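Transmembrane oligosaccharyl transferase (Archaeoglobus fulgidus, PDB 3WAJ) is a membrane-embedded enzyme of the STT3/AglB family, with a helical transmembrane part of the GT-C clan, a soluble C-terminal part and a bound zinc ion. Local coordinates at residues 57-62 with 89-94; 83-88 with 208-213; 638-643 with 662-667. All blocks are in the same frame, centred on the assembly; numbering follows the deposited sequence.

Contact 1: 57-62 with 89-94; sequences NTIHNF and LGSIAG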
loop_
_atom_site.group_PDB
_atom_site.type_symbol
_atom_site.label_atom_id
_atom_site.label_comp_id
_atom_site.label_asym_id
_atom_site.label_seq_id
_atom_site.Cartn_x
_atom_site.Cartn_y
_atom_site.Cartn_z
ATOM N N ASN A 57 13.157 -14.823 3.646
ATOM C CA ASN A 57 12.714 -16.207 3.717
ATOM C C ASN A 57 13.222 -17.021 2.517
ATOM O O ASN A 57 13.607 -18.182 2.649
ATOM C CB ASN A 57 11.184 -16.263 3.799
ATOM C CG ASN A 57 10.666 -17.667 3.864
ATOM O OD1 ASN A 57 10.752 -18.407 2.885
ATOM N ND2 ASN A 57 10.119 -18.052 5.017
ATOM N N THR A 58 13.216 -16.404 1.344
ATOM C CA THR A 58 13.678 -17.065 0.136
ATOM C C THR A 58 15.186 -17.298 0.186
ATOM O O THR A 58 15.670 -18.351 -0.227
ATOM C CB THR A 58 13.343 -16.237 -1.092
ATOM O OG1 THR A 58 11.930 -15.979 -1.113
ATOM C CG2 THR A 58 13.762 -16.979 -2.361
ATOM N N ILE A 59 15.927 -16.314 0.694
ATOM C CA ILE A 59 17.364 -16.479 0.817
ATOM C C ILE A 59 17.641 -17.716 1.669
ATOM O O ILE A 59 18.399 -18.596 1.268
ATOM C CB ILE A 59 18.062 -15.239 1.408
ATOM C CG1 ILE A 59 18.164 -14.109 0.363
ATOM C CG2 ILE A 59 19.453 -15.606 1.882
ATOM C CD1 ILE A 59 18.791 -12.786 0.915
ATOM N N HIS A 60 16.983 -17.793 2.822
ATOM C CA HIS A 60 17.139 -18.923 3.728
ATOM C C HIS A 60 16.833 -20.279 3.079
ATOM O O HIS A 60 17.537 -21.256 3.329
ATOM C CB HIS A 60 16.261 -18.739 4.958
ATOM C CG HIS A 60 16.471 -19.789 6.005
ATOM N ND1 HIS A 60 17.466 -19.704 6.954
ATOM C CD2 HIS A 60 15.814 -20.949 6.245
ATOM C CE1 HIS A 60 17.407 -20.763 7.743
ATOM N NE2 HIS A 60 16.417 -21.536 7.331
ATOM N N ASN A 61 15.781 -20.337 2.266
ATOM C CA ASN A 61 15.343 -21.586 1.649
ATOM C C ASN A 61 15.773 -21.712 0.171
ATOM O O ASN A 61 15.150 -22.437 -0.621
ATOM C CB ASN A 61 13.820 -21.724 1.760
ATOM C CG ASN A 61 13.332 -21.687 3.194
ATOM O OD1 ASN A 61 13.594 -22.610 3.975
ATOM N ND2 ASN A 61 12.593 -20.629 3.545
ATOM N N PHE A 62 16.842 -21.011 -0.191
ATOM C CA PHE A 62 17.236 -20.870 -1.589
ATOM C C PHE A 62 17.532 -22.216 -2.286
ATOM O O PHE A 62 18.217 -23.088 -1.733
ATOM C CB PHE A 62 18.428 -19.900 -1.713
ATOM C CG PHE A 62 18.525 -19.240 -3.062
ATOM C CD1 PHE A 62 19.403 -19.721 -4.028
ATOM C CD2 PHE A 62 17.717 -18.152 -3.377
ATOM C CE1 PHE A 62 19.485 -19.116 -5.275
ATOM C CE2 PHE A 62 17.794 -17.540 -4.629
ATOM C CZ PHE A 62 18.676 -18.025 -5.577
ATOM N N LEU A 89 15.303 -11.654 -7.767
ATOM C CA LEU A 89 16.262 -10.544 -7.942
ATOM C C LEU A 89 16.854 -10.090 -6.605
ATOM O O LEU A 89 18.080 -9.967 -6.466
ATOM C CB LEU A 89 15.639 -9.346 -8.671
ATOM C CG LEU A 89 16.591 -8.155 -8.893
ATOM C CD1 LEU A 89 17.882 -8.600 -9.596
ATOM C CD2 LEU A 89 15.928 -7.043 -9.700
ATOM N N GLY A 90 15.986 -9.887 -5.610
ATOM C CA GLY A 90 16.428 -9.463 -4.286
ATOM C C GLY A 90 17.169 -10.521 -3.469
ATOM O O GLY A 90 18.111 -10.207 -2.720
ATOM N N SER A 91 16.734 -11.774 -3.583
ATOM C CA SER A 91 17.478 -12.880 -2.992
ATOM C C SER A 91 18.873 -12.976 -3.614
ATOM O O SER A 91 19.875 -13.111 -2.898
ATOM C CB SER A 91 16.728 -14.191 -3.187
ATOM O OG SER A 91 15.441 -14.123 -2.610
ATOM N N ILE A 92 18.937 -12.897 -4.945
ATOM C CA ILE A 92 20.215 -13.031 -5.638
ATOM C C ILE A 92 21.147 -11.890 -5.247
ATOM O O ILE A 92 22.317 -12.117 -4.920
ATOM C CB ILE A 92 20.047 -13.100 -7.169
ATOM C CG1 ILE A 92 19.378 -14.405 -7.566
ATOM C CG2 ILE A 92 21.376 -13.050 -7.844
ATOM C CD1 ILE A 92 19.102 -14.496 -9.052
ATOM N N ALA A 93 20.618 -10.669 -5.257
ATOM C CA ALA A 93 21.378 -9.507 -4.802
ATOM C C ALA A 93 21.926 -9.741 -3.401
ATOM O O ALA A 93 23.087 -9.426 -3.111
ATOM C CB ALA A 93 20.519 -8.272 -4.836
ATOM N N GLY A 94 21.089 -10.302 -2.535
ATOM C CA GLY A 94 21.454 -10.484 -1.138
ATOM C C GLY A 94 22.588 -11.469 -0.952
ATOM O O GLY A 94 23.558 -11.195 -0.245
#

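Contact 2: 83-88 with 208-213; sequences GPFLVY and IGLYVL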
loop_
_atom_site.group_PDB
_atom_site.type_symbol
_atom_site.label_atom_id
_atom_site.label_comp_id
_atom_site.label_asym_id
_atom_site.label_seq_id
_atom_site.Cartn_x
_atom_site.Cartn_y
_atom_site.Cartn_z
ATOM N N GLY A 83 5.332 -11.366 -7.069
ATOM C CA GLY A 83 5.938 -12.225 -8.069
ATOM C C GLY A 83 7.354 -12.695 -7.791
ATOM O O GLY A 83 8.094 -12.071 -7.022
ATOM N N PRO A 84 7.745 -13.807 -8.439
ATOM C CA PRO A 84 9.102 -14.326 -8.267
ATOM C C PRO A 84 10.188 -13.430 -8.848
ATOM O O PRO A 84 11.308 -13.515 -8.345
ATOM C CB PRO A 84 9.068 -15.681 -8.996
ATOM C CG PRO A 84 7.851 -15.626 -9.904
ATOM C CD PRO A 84 6.877 -14.734 -9.196
ATOM N N PHE A 85 9.905 -12.598 -9.849
ATOM C CA PHE A 85 10.991 -11.781 -10.399
ATOM C C PHE A 85 11.745 -10.991 -9.326
ATOM O O PHE A 85 12.971 -11.098 -9.188
ATOM C CB PHE A 85 10.543 -10.817 -11.503
ATOM C CG PHE A 85 11.638 -9.856 -11.901
ATOM C CD1 PHE A 85 11.619 -8.540 -11.466
ATOM C CD2 PHE A 85 12.728 -10.294 -12.651
ATOM C CE1 PHE A 85 12.653 -7.661 -11.792
ATOM C CE2 PHE A 85 13.769 -9.418 -12.996
ATOM C CZ PHE A 85 13.732 -8.097 -12.564
ATOM N N LEU A 86 11.009 -10.186 -8.564
ATOM C CA LEU A 86 11.642 -9.307 -7.578
ATOM C C LEU A 86 12.090 -10.113 -6.375
ATOM O O LEU A 86 13.128 -9.815 -5.794
ATOM C CB LEU A 86 10.686 -8.198 -7.130
ATOM C CG LEU A 86 11.212 -6.770 -6.923
ATOM C CD1 LEU A 86 10.363 -6.014 -5.881
ATOM C CD2 LEU A 86 12.693 -6.722 -6.575
ATOM N N VAL A 87 11.315 -11.128 -5.985
ATOM C CA VAL A 87 11.761 -11.966 -4.878
ATOM C C VAL A 87 13.134 -12.567 -5.212
ATOM O O VAL A 87 14.062 -12.434 -4.436
ATOM C CB VAL A 87 10.749 -13.070 -4.484
ATOM C CG1 VAL A 87 11.319 -13.889 -3.314
ATOM C CG2 VAL A 87 9.421 -12.458 -4.063
ATOM N N TYR A 88 13.276 -13.190 -6.380
ATOM C CA TYR A 88 14.563 -13.758 -6.745
ATOM C C TYR A 88 15.615 -12.695 -6.991
ATOM O O TYR A 88 16.708 -12.815 -6.450
ATOM C CB TYR A 88 14.445 -14.772 -7.899
ATOM C CG TYR A 88 13.827 -16.074 -7.442
ATOM C CD1 TYR A 88 14.575 -17.010 -6.743
ATOM C CD2 TYR A 88 12.486 -16.342 -7.654
ATOM C CE1 TYR A 88 14.004 -18.199 -6.297
ATOM C CE2 TYR A 88 11.909 -17.521 -7.219
ATOM C CZ TYR A 88 12.673 -18.448 -6.543
ATOM O OH TYR A 88 12.091 -19.623 -6.108
ATOM N N ILE A 208 8.374 -10.736 -21.935
ATOM C CA ILE A 208 6.990 -10.978 -21.530
ATOM C C ILE A 208 6.949 -11.858 -20.283
ATOM O O ILE A 208 6.353 -11.483 -19.263
ATOM C CB ILE A 208 6.145 -11.598 -22.644
ATOM C CG1 ILE A 208 5.899 -10.556 -23.739
ATOM C CG2 ILE A 208 4.806 -12.111 -22.080
ATOM C CD1 ILE A 208 5.164 -11.090 -24.933
ATOM N N GLY A 209 7.604 -13.015 -20.367
ATOM C CA GLY A 209 7.771 -13.899 -19.227
ATOM C C GLY A 209 8.150 -13.146 -17.965
ATOM O O GLY A 209 7.527 -13.349 -16.910
ATOM N N LEU A 210 9.144 -12.265 -18.069
ATOM C CA LEU A 210 9.625 -11.537 -16.891
ATOM C C LEU A 210 8.564 -10.561 -16.402
ATOM O O LEU A 210 8.394 -10.367 -15.191
ATOM C CB LEU A 210 10.949 -10.835 -17.173
ATOM C CG LEU A 210 12.102 -11.816 -17.367
ATOM C CD1 LEU A 210 13.422 -11.104 -17.586
ATOM C CD2 LEU A 210 12.197 -12.753 -16.179
ATOM N N TYR A 211 7.824 -9.980 -17.345
ATOM C CA TYR A 211 6.694 -9.109 -17.004
ATOM C C TYR A 211 5.657 -9.831 -16.116
ATOM O O TYR A 211 5.336 -9.368 -15.020
ATOM C CB TYR A 211 6.063 -8.533 -18.284
ATOM C CG TYR A 211 4.923 -7.574 -18.047
ATOM C CD1 TYR A 211 4.972 -6.647 -17.018
ATOM C CD2 TYR A 211 3.802 -7.587 -18.856
ATOM C CE1 TYR A 211 3.927 -5.771 -16.795
ATOM C CE2 TYR A 211 2.751 -6.708 -18.640
ATOM C CZ TYR A 211 2.822 -5.804 -17.607
ATOM O OH TYR A 211 1.784 -4.930 -17.379
ATOM N N VAL A 212 5.152 -10.975 -16.570
ATOM C CA VAL A 212 4.198 -11.750 -15.766
ATOM C C VAL A 212 4.840 -12.227 -14.463
ATOM O O VAL A 212 4.175 -12.352 -13.442
ATOM C CB VAL A 212 3.633 -12.971 -16.555
ATOM C CG1 VAL A 212 2.487 -13.634 -15.790
ATOM C CG2 VAL A 212 3.163 -12.561 -17.951
ATOM N N LEU A 213 6.143 -12.487 -14.487
ATOM C CA LEU A 213 6.818 -12.964 -13.272
ATOM C C LEU A 213 7.051 -11.816 -12.278
ATOM O O LEU A 213 7.340 -12.050 -11.103
ATOM C CB LEU A 213 8.116 -13.718 -13.602
ATOM C CG LEU A 213 7.974 -15.054 -14.342
ATOM C CD1 LEU A 213 9.298 -15.832 -14.412
ATOM C CD2 LEU A 213 6.891 -15.906 -13.699
#

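Contact 3: 638-643 with 662-667; sequences GGYFYY and SIIIPL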
loop_
_atom_site.group_PDB
_atom_site.type_symbol
_atom_site.label_atom_id
_atom_site.label_comp_id
_atom_site.label_asym_id
_atom_site.label_seq_id
_atom_site.Cartn_x
_atom_site.Cartn_y
_atom_site.Cartn_z
ATOM N N GLY A 638 -19.779 14.713 15.180
ATOM C CA GLY A 638 -20.704 15.779 15.540
ATOM C C GLY A 638 -20.375 17.017 14.737
ATOM O O GLY A 638 -20.282 16.944 13.499
ATOM N N GLY A 639 -20.171 18.149 15.419
ATOM C CA GLY A 639 -19.905 19.399 14.724
ATOM C C GLY A 639 -18.507 19.986 14.877
ATOM O O GLY A 639 -17.490 19.325 14.630
ATOM N N TYR A 640 -18.458 21.258 15.271
ATOM C CA TYR A 640 -17.224 22.024 15.222
ATOM C C TYR A 640 -17.157 22.996 16.355
ATOM O O TYR A 640 -18.198 23.485 16.838
ATOM C CB TYR A 640 -17.153 22.829 13.913
ATOM C CG TYR A 640 -17.191 21.966 12.684
ATOM C CD1 TYR A 640 -18.408 21.651 12.071
ATOM C CD2 TYR A 640 -16.024 21.435 12.151
ATOM C CE1 TYR A 640 -18.460 20.849 10.950
ATOM C CE2 TYR A 640 -16.059 20.628 11.021
ATOM C CZ TYR A 640 -17.283 20.338 10.422
ATOM O OH TYR A 640 -17.344 19.526 9.303
ATOM N N PHE A 641 -15.925 23.294 16.760
ATOM C CA PHE A 641 -15.658 24.443 17.622
ATOM C C PHE A 641 -15.458 25.660 16.731
ATOM O O PHE A 641 -14.917 25.544 15.626
ATOM C CB PHE A 641 -14.385 24.214 18.443
ATOM C CG PHE A 641 -14.566 23.264 19.596
ATOM C CD1 PHE A 641 -15.504 23.536 20.588
ATOM C CD2 PHE A 641 -13.787 22.112 19.700
ATOM C CE1 PHE A 641 -15.684 22.676 21.655
ATOM C CE2 PHE A 641 -13.959 21.240 20.760
ATOM C CZ PHE A 641 -14.908 21.525 21.746
ATOM N N TYR A 642 -15.870 26.823 17.211
ATOM C CA TYR A 642 -15.709 28.061 16.446
ATOM C C TYR A 642 -15.704 29.314 17.341
ATOM O O TYR A 642 -16.209 29.283 18.473
ATOM C CB TYR A 642 -16.862 28.192 15.449
ATOM C CG TYR A 642 -18.178 28.463 16.143
ATOM C CD1 TYR A 642 -18.961 27.418 16.610
ATOM C CD2 TYR A 642 -18.621 29.768 16.366
ATOM C CE1 TYR A 642 -20.152 27.654 17.265
ATOM C CE2 TYR A 642 -19.818 30.017 17.010
ATOM C CZ TYR A 642 -20.580 28.955 17.455
ATOM O OH TYR A 642 -21.775 29.192 18.099
ATOM N N TYR A 643 -15.173 30.413 16.808
ATOM C CA TYR A 643 -15.373 31.744 17.387
ATOM C C TYR A 643 -16.331 32.571 16.531
ATOM O O TYR A 643 -16.162 32.683 15.309
ATOM C CB TYR A 643 -14.051 32.485 17.522
ATOM C CG TYR A 643 -13.100 31.765 18.421
ATOM C CD1 TYR A 643 -13.008 32.081 19.775
ATOM C CD2 TYR A 643 -12.314 30.737 17.927
ATOM C CE1 TYR A 643 -12.122 31.398 20.610
ATOM C CE2 TYR A 643 -11.448 30.049 18.745
ATOM C CZ TYR A 643 -11.349 30.383 20.077
ATOM O OH TYR A 643 -10.479 29.667 20.852
ATOM N N SER A 662 -17.946 33.421 11.020
ATOM C CA SER A 662 -17.272 32.901 12.194
ATOM C C SER A 662 -15.907 32.392 11.782
ATOM O O SER A 662 -15.669 32.118 10.619
ATOM C CB SER A 662 -18.065 31.737 12.787
ATOM O OG SER A 662 -19.153 32.202 13.545
ATOM N N ILE A 663 -14.991 32.247 12.720
ATOM C CA ILE A 663 -13.843 31.427 12.388
ATOM C C ILE A 663 -14.055 30.021 12.987
ATOM O O ILE A 663 -14.284 29.854 14.184
ATOM C CB ILE A 663 -12.456 32.138 12.641
ATOM C CG1 ILE A 663 -11.526 31.291 13.490
ATOM C CG2 ILE A 663 -12.609 33.566 13.144
ATOM C CD1 ILE A 663 -10.726 30.349 12.648
ATOM N N ILE A 664 -14.062 29.024 12.108
ATOM C CA ILE A 664 -14.395 27.649 12.477
ATOM C C ILE A 664 -13.141 26.783 12.460
ATOM O O ILE A 664 -12.405 26.764 11.468
ATOM C CB ILE A 664 -15.412 27.040 11.471
ATOM C CG1 ILE A 664 -16.697 27.875 11.416
ATOM C CG2 ILE A 664 -15.720 25.580 11.814
ATOM C CD1 ILE A 664 -17.578 27.579 10.209
ATOM N N ILE A 665 -12.891 26.062 13.549
ATOM C CA ILE A 665 -11.769 25.138 13.554
ATOM C C ILE A 665 -12.148 23.940 12.686
ATOM O O ILE A 665 -13.030 23.153 13.050
ATOM C CB ILE A 665 -11.373 24.695 14.973
ATOM C CG1 ILE A 665 -10.800 25.878 15.752
ATOM C CG2 ILE A 665 -10.355 23.543 14.921
ATOM C CD1 ILE A 665 -10.818 25.685 17.260
ATOM N N PRO A 666 -11.465 23.790 11.531
ATOM C CA PRO A 666 -11.806 22.772 10.526
ATOM C C PRO A 666 -11.355 21.401 11.002
ATOM O O PRO A 666 -10.476 20.762 10.408
ATOM C CB PRO A 666 -10.994 23.207 9.296
ATOM C CG PRO A 666 -9.758 23.823 9.904
ATOM C CD PRO A 666 -10.233 24.522 11.169
ATOM N N LEU A 667 -11.949 20.982 12.111
ATOM C CA LEU A 667 -11.750 19.658 12.667
ATOM C C LEU A 667 -13.109 19.212 13.163
ATOM O O LEU A 667 -13.660 19.796 14.091
ATOM C CB LEU A 667 -10.743 19.676 13.829
ATOM C CG LEU A 667 -10.623 18.331 14.554
ATOM C CD1 LEU A 667 -9.923 17.310 13.642
ATOM C CD2 LEU A 667 -9.908 18.459 15.906
HETATM O O HOH W 1 -13.880 22.142 15.537
#

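Contact 1: 57-62 with 89-94
Ser91 is the small residue against which three side chains of 57-62 pack, where the end of helix 47-60 meets helix 84-96. Thr58 brings its methyl end: CG2 lies 3.3 Å from Ser91 OG. The hydroxyls of both residues are turned to their own helices, Thr58 OG1 bonding to Leu54 O and Ser91 OG to Val87 O, so the pair meets across the interface by packing alone. Ile59 covers the next part of the serine. Its CG1 branch stands beside its own backbone N (chi1 -75°) and runs out over the helix, putting CG1 3.6 Å from Ser91 CA. From there CD1 continues to Gly94, 4.1 Å from its CA, where the absence of a side chain lets the methyl settle against the backbone. This close approach of Ile59 to Ser91, with CA atoms 5.2 Å apart, is the tight part of the contact.

The other side is looser and exposed. Asn61 is the first residue to leave helical geometry, and Phe62 follows it, its ring slanting past the serine with CE2 3.8 Å from Ser91 CB. Beyond it CZ only grazes Ile92 CG1, at 4.2 Å. Within its own segment the ring has Thr58 O at one edge, in its plane.

Around this seam, held by van der Waals packing, Thr58 and Phe62 also touch Tyr88, while Leu89 and Ala93 pack on helix 102-118. Asn57 reaches Tyr524 O at the end of helix 517-524, and Asn61 bonds to Leu525 O just after it.

Contact 2: 83-88 with 208-213
Phe85 N donates a nearly straight hydrogen bond to Leu213 O, 2.9 Å away with an angle of 167° at the hydrogen. Within the GT-C-clan transmembrane part it joins the N-terminal turn of helix 84-96 to the C-terminal turn of helix 199-214, whose short segments run nearly at a right angle (83°). The donor sits 49° out of the carbonyl plane, away from the direction of a lone pair.

The same oxygen is crowded by carbons. Gly83, the N-cap residue, makes a CA-H...O contact with Leu213 O at 3.3 Å from its CA, and Pro84 presents CD to that oxygen at an equal distance. The Leu213 side chain crosses the proline ring at about a right angle, CD2 lying 3.9 Å from Pro84 CG. Phe85 extends the apolar patch toward Leu210, its CD2 4.3 Å from Leu210 CD2.

A second shell surrounds these groups and probably limits their movement. Trp165 and Trp169 of helix 163-181 meet the Phe85 ring edge-to-face, and Trp169 also touches Leu210; Ile260 and Phe264 lie against Leu213. The zinc ion is about 12 Å from Gly83, so this buried junction lies near the metal site without reaching it. At its centre, Phe85 CB comes within 3.5 Å of Leu213 O, the oxygen that its own backbone N grips.

Contact 3: 638-643 with 662-667
The Tyr640 ring turns an edge to Ile665 O, which lies near its plane 3.6 Å from CD2, and Leu667 O approaches the same CD2 obliquely. Tyr643 likewise has Ile663 O at its ring edge, and the Phe641 ring meets Tyr651 edge-to-face. These rings line strand 640-643, the centre of a three-stranded antiparallel sheet in which 663-664 is an outer strand.

Tyr643 and Ile663 form a hydrogen-bonded pair: Tyr643 N reaches Ile663 O at 2.8 Å, and Ile663 N returns to Tyr643 O, both donors lying in the carbonyl plane. Tyr642 and Ile664 are the adjoining non-hydrogen-bonded pair, touching through Tyr642 CB and Ile664 CG1 at 4.0 Å. With chi1 at 69° the Tyr642 ring swings away from Ile664, and its CD2 passes obliquely by Ser662 OG at 3.8 Å, a hydroxyl bonded to Pro659 O. Ile664 CG2 packs on Tyr640 CB, 3.7 Å away.

Ile665 N still bonds to Phe641 O, but the chain then bends away in an inverse gamma turn centred on Pro666. A water fills in for direct pairing there, accepting from Phe641 N at 2.6 Å and donating to Ile665 O and Leu667 O, each at 2.8 Å.

Overall arrangement
Contacts 1 and 2 share helix 84-96 and lie side by side, their centres 14 Å apart; Val87 and Tyr88 touch Thr58, which carries the packing from one into the other. Their segments alternate along the chain (57-62, 83-88, 89-94, 208-213), so one helix ties helix 47-60 to helix 199-214 within the N-terminal STT3 region. Contact 3 comes much later in sequence, in a small antiparallel sheet on the opposite side of the chain's centre. It touches neither of the others, its nearest atoms being about 41 Å from contact 1 and about 37 Å from contact 2. The three thus sample two separate parts of the molecule, packed helices and a distant sheet.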